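Local atomic coordinates of periplasmic solute binding protein (Candidatus liberibacter, PDB entry 4CL2), a protein that binds manganese or zinc in the periplasm and probably delivers the metal to an ABC transporter for uptake. Residues F11-D16 and V246-S250; K146-I151 and Y259-R264. All blocks are in the same frame, centred on the assembly; numbering follows the deposited sequence.

Contact 1: F11-D16 and V246-S250; sequences FSIIGD and VDSLS. With MN (manganese (II) ion), chain L.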
# COMPACT_ATOMS: atom_id res chain seq x y z
N PHE A 11 7.89 6.18 -2.50
CA PHE A 11 7.62 6.10 -1.06
C PHE A 11 8.05 4.78 -0.47
O PHE A 11 8.57 3.88 -1.15
CB PHE A 11 6.13 6.45 -0.75
CG PHE A 11 5.14 5.29 -0.94
CD1 PHE A 11 4.90 4.71 -2.17
CD2 PHE A 11 4.43 4.83 0.16
CE1 PHE A 11 3.95 3.69 -2.32
CE2 PHE A 11 3.49 3.80 0.03
CZ PHE A 11 3.25 3.24 -1.22
N SER A 12 7.97 4.72 0.86
CA SER A 12 8.69 3.68 1.62
C SER A 12 8.36 2.28 1.20
O SER A 12 9.23 1.41 1.16
CB SER A 12 8.42 3.84 3.14
OG SER A 12 7.02 3.87 3.46
N ILE A 13 7.11 2.01 0.89
CA ILE A 13 6.72 0.65 0.55
C ILE A 13 7.43 0.20 -0.72
O ILE A 13 7.98 -0.91 -0.78
CB ILE A 13 5.23 0.50 0.43
CG1 ILE A 13 4.62 0.72 1.85
CG2 ILE A 13 4.85 -0.83 -0.25
CD1 ILE A 13 3.10 0.50 1.85
N ILE A 14 7.44 1.04 -1.74
CA ILE A 14 8.15 0.69 -2.97
C ILE A 14 9.65 0.59 -2.81
O ILE A 14 10.30 -0.34 -3.31
CB ILE A 14 7.74 1.65 -4.12
CG1 ILE A 14 6.23 1.51 -4.41
CG2 ILE A 14 8.57 1.44 -5.37
CD1 ILE A 14 5.72 2.50 -5.46
N GLY A 15 10.23 1.47 -1.99
CA GLY A 15 11.63 1.37 -1.67
C GLY A 15 12.01 0.06 -1.06
O GLY A 15 13.06 -0.55 -1.43
N ASP A 16 11.20 -0.43 -0.13
CA ASP A 16 11.51 -1.68 0.55
C ASP A 16 11.37 -2.89 -0.39
O ASP A 16 12.21 -3.83 -0.38
CB ASP A 16 10.61 -1.86 1.78
CG ASP A 16 10.93 -3.13 2.51
OD1 ASP A 16 11.97 -3.22 3.18
OD2 ASP A 16 10.14 -4.09 2.36
N VAL A 246 -1.00 0.75 6.74
CA VAL A 246 -1.36 0.67 5.31
C VAL A 246 -0.67 1.69 4.40
O VAL A 246 -0.30 1.34 3.28
CB VAL A 246 -2.88 0.74 5.08
CG1 VAL A 246 -3.60 -0.40 5.76
CG2 VAL A 246 -3.45 2.06 5.52
N ASP A 247 -0.43 2.93 4.86
CA ASP A 247 -0.01 4.01 3.96
C ASP A 247 1.48 4.28 3.98
O ASP A 247 1.97 5.01 3.13
CB ASP A 247 -0.73 5.30 4.31
CG ASP A 247 -2.18 5.30 3.82
OD1 ASP A 247 -2.48 4.52 2.92
OD2 ASP A 247 -2.96 6.08 4.41
N SER A 248 2.19 3.75 4.98
CA SER A 248 3.62 3.97 5.16
C SER A 248 4.16 2.82 5.95
O SER A 248 3.46 2.29 6.81
CB SER A 248 3.81 5.26 5.95
OG SER A 248 5.18 5.50 6.29
N LEU A 249 5.40 2.46 5.73
CA LEU A 249 6.10 1.60 6.68
C LEU A 249 6.16 2.31 8.03
O LEU A 249 6.17 3.57 8.09
CB LEU A 249 7.52 1.30 6.22
CG LEU A 249 7.53 0.58 4.86
CD1 LEU A 249 8.94 0.26 4.53
CD2 LEU A 249 6.70 -0.69 4.84
N SER A 250 6.24 1.53 9.12
CA SER A 250 6.42 2.11 10.42
C SER A 250 7.87 2.57 10.55
O SER A 250 8.70 2.24 9.71
CB SER A 250 6.12 1.09 11.53
OG SER A 250 7.09 0.05 11.58
MN MN L . -3.65 6.44 1.84

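Contact 2: K146-I151 and Y259-R264; sequences KIRNSI and YLDLLR. With SO4 (sulfate ion), chain E.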
# COMPACT_ATOMS: atom_id res chain seq x y z
N LYS A 146 8.83 -15.59 -0.26
CA LYS A 146 8.78 -15.18 1.14
C LYS A 146 7.45 -14.50 1.51
O LYS A 146 6.90 -14.78 2.56
CB LYS A 146 9.95 -14.22 1.40
CG LYS A 146 10.22 -13.95 2.86
CD LYS A 146 11.46 -13.07 3.04
CE LYS A 146 11.83 -12.88 4.51
NZ LYS A 146 13.06 -12.04 4.50
N ILE A 147 6.91 -13.66 0.61
CA ILE A 147 5.67 -12.98 0.83
C ILE A 147 4.54 -14.01 0.86
O ILE A 147 3.70 -14.02 1.73
CB ILE A 147 5.38 -11.91 -0.30
CG1 ILE A 147 6.34 -10.72 -0.24
CG2 ILE A 147 3.88 -11.41 -0.19
CD1 ILE A 147 6.05 -9.73 0.80
N ARG A 148 4.52 -14.90 -0.14
CA ARG A 148 3.51 -15.95 -0.17
C ARG A 148 3.51 -16.79 1.09
O ARG A 148 2.45 -17.07 1.69
CB ARG A 148 3.61 -16.81 -1.43
CG ARG A 148 2.46 -17.83 -1.56
CD ARG A 148 2.62 -18.70 -2.80
NE ARG A 148 2.54 -17.84 -3.95
CZ ARG A 148 3.49 -17.67 -4.86
NH1 ARG A 148 4.62 -18.34 -4.79
NH2 ARG A 148 3.30 -16.76 -5.82
N ASN A 149 4.68 -17.18 1.52
CA ASN A 149 4.82 -18.05 2.68
C ASN A 149 4.31 -17.40 3.94
O ASN A 149 3.71 -18.07 4.78
CB ASN A 149 6.26 -18.50 2.83
CG ASN A 149 6.64 -19.51 1.79
OD1 ASN A 149 5.78 -20.19 1.24
ND2 ASN A 149 7.96 -19.66 1.54
N SER A 150 4.49 -16.11 4.08
CA SER A 150 3.97 -15.40 5.26
C SER A 150 2.52 -15.06 5.22
O SER A 150 1.87 -15.02 6.28
CB SER A 150 4.69 -14.06 5.56
OG SER A 150 5.99 -14.31 6.05
N ILE A 151 2.04 -14.70 4.04
CA ILE A 151 0.76 -14.09 3.89
C ILE A 151 -0.31 -15.11 3.53
O ILE A 151 -1.47 -15.05 4.02
CB ILE A 151 0.80 -12.91 2.87
CG1 ILE A 151 1.79 -11.86 3.30
CG2 ILE A 151 -0.59 -12.33 2.64
CD1 ILE A 151 1.64 -11.41 4.75
N TYR A 259 7.74 -4.01 3.89
CA TYR A 259 6.48 -4.30 3.26
C TYR A 259 5.89 -5.62 3.70
O TYR A 259 4.67 -5.72 3.99
CB TYR A 259 6.66 -4.29 1.74
CG TYR A 259 5.43 -4.71 0.88
CD1 TYR A 259 4.25 -4.09 1.02
CD2 TYR A 259 5.53 -5.67 -0.06
CE1 TYR A 259 3.14 -4.39 0.21
CE2 TYR A 259 4.47 -5.98 -0.88
CZ TYR A 259 3.27 -5.35 -0.74
OH TYR A 259 2.20 -5.66 -1.56
N LEU A 260 6.70 -6.67 3.71
CA LEU A 260 6.22 -7.95 4.22
C LEU A 260 5.67 -7.83 5.64
O LEU A 260 4.58 -8.34 5.90
CB LEU A 260 7.30 -9.01 4.16
CG LEU A 260 6.92 -10.44 4.59
CD1 LEU A 260 7.92 -11.40 4.06
CD2 LEU A 260 6.92 -10.55 6.08
N ASP A 261 6.36 -7.14 6.53
CA ASP A 261 5.91 -6.96 7.90
C ASP A 261 4.61 -6.15 7.96
O ASP A 261 3.76 -6.43 8.79
CB ASP A 261 6.92 -6.27 8.75
CG ASP A 261 8.19 -7.11 8.99
OD1 ASP A 261 8.17 -8.31 8.85
OD2 ASP A 261 9.19 -6.54 9.37
N LEU A 262 4.46 -5.20 7.08
CA LEU A 262 3.25 -4.41 7.01
C LEU A 262 2.07 -5.25 6.61
O LEU A 262 0.99 -5.20 7.25
CB LEU A 262 3.39 -3.25 6.01
CG LEU A 262 2.16 -2.34 5.81
CD1 LEU A 262 2.65 -0.89 5.61
CD2 LEU A 262 1.38 -2.81 4.63
N LEU A 263 2.18 -6.02 5.53
CA LEU A 263 1.09 -6.91 5.14
C LEU A 263 0.80 -7.90 6.26
O LEU A 263 -0.35 -8.18 6.57
CB LEU A 263 1.48 -7.72 3.90
CG LEU A 263 1.47 -6.95 2.60
CD1 LEU A 263 1.87 -7.89 1.48
CD2 LEU A 263 0.13 -6.31 2.28
N ARG A 264 1.84 -8.51 6.80
CA ARG A 264 1.68 -9.52 7.82
C ARG A 264 0.98 -8.94 9.08
O ARG A 264 0.05 -9.53 9.63
CB ARG A 264 3.00 -10.15 8.20
CG ARG A 264 2.87 -11.28 9.18
CD ARG A 264 4.24 -11.94 9.43
NE ARG A 264 5.13 -11.02 10.06
CZ ARG A 264 6.39 -11.26 10.38
NH1 ARG A 264 6.97 -12.41 10.05
NH2 ARG A 264 7.08 -10.31 11.02
S SO4 E . 6.00 -16.06 9.17
O1 SO4 E . 4.68 -16.38 9.73
O2 SO4 E . 5.92 -14.73 8.56
O3 SO4 E . 6.32 -17.09 8.15
O4 SO4 E . 7.05 -16.08 10.18

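Contact 1: F11-D16 and V246-S250
Ser12 and Leu249 meet where the first turn of helix 12-22 faces the loop that follows strand 239-244. The fold is that of the cluster 9 (ZnuA-like) solute-binding proteins, with two lobes and a metal site between them. The backbone N-H of Leu249 donates to Ser12 OG at 3.1 Å, with a nearly straight N-H...O angle of 165°. Ser12 turns its hydroxyl toward the loop by placing OG between its own N and carbonyl carbon (chi1 54°).

The Leu249 side chain lies over the same helical turn. Its CG rests against Ser12 OG and CB. The two methyls then part. CD1 reaches the CB of Asp16, one turn further along, at 3.9 Å. CD2 packs on CG1 of Ile13, and these two side chains cross at a slant. Asp16 sends its carboxylate elsewhere, to the backbone N of Tyr259. The far end of Ile13, CD1, approaches Val246 O, which accepts a hydrogen bond from Trp108 NE1.

Phe11, the N-cap residue, presents a ring edge: CE2 lies 3.7 Å from Asp247 O, near the ring plane. Ile13 N sits above one face of this ring, toward its rim. Ser248 OG donates to Leu249 O at 2.8 Å and accepts a hydrogen bond from Gly35 N. Both bonds are made by the residue next to the metal ligand Asp247.

The side chain of Asp247 leaves the backbone away from the helix. Its carboxylate binds manganese with His106 and Glu172, gripping unevenly with both oxygens: OD1 lies 2.5 Å and OD2 2.7 Å from the metal.

Contact 2: K146-I151 and Y259-R264
Leu260 projects between Lys146, Ile147 and Ser150, where helix 259-274 packs along helix 133-158, the long helix that spans both lobes in this family. The two segments are nearly parallel, with axes 10.0 Å apart and a crossing angle of -21°.

Most of the contact is apolar. Leu260 has CG anti to its backbone N (chi1 -177°), which carries the branched end across to the other helix. Its CD1 meets Lys146 CG, the side chains crossing at about a right angle. Its CD2 turns to the Ser150 side. Ile147 passes Leu260 in the opposite direction and sets CD1 3.7 Å from Leu260 CB. The same methyl approaches Tyr259 CD2 obliquely. One turn on, Ile151 CD1 lies against Leu263 CB at 3.8 Å and against the backbone of Arg264. Within helix 259-274, Leu263 CD1 sits over one face of the Tyr259 ring, toward its rim.

The polar contacts lie along one border. No hydrogen bond joins the segments, but a sulfate, probably from the crystallisation liquor, sits between Ser150 and Arg264. Its O2, in plane at the guanidinium edge, accepts from Arg264 NH1 at 3.0 Å and 164°. Its approach to Ser150 OG, 2.5 Å, is unusually short and doubtful. Asp261 OD1 lies well out of the guanidinium plane and forms a charge-only salt bridge with Arg264 NH2; no N-H points at it.

Helix 111-128 touches Ile147 through Leu111 and Met115, and Tyr259 through Ala114. Tyr259 also packs on Ile17 of helix 12-22, while its OH bonds to Trp108 O.

How the contacts relate
The loop 246-250 of contact 1 leads on to helix 259-274, which carries one side of contact 2; the centres are 13 Å apart. Asp16 of contact 1 joins them through its OD2, which is 2.9 Å from Tyr259 N in a probable hydrogen bond at the start of that helix. Packing continues the connection: Ile13 CG2 meets Tyr259 CD1 at 3.5 Å, and Ser248 O meets Leu262 CD1 at the same distance. Contact 1 holds the metal ligand Asp247. Contact 2 is set further back, with the nearest atom of the Tyr259 side chain about 13 Å from the manganese. Along the chain the four segments alternate, so helix 133-158 of contact 2 comes between the two halves of contact 1.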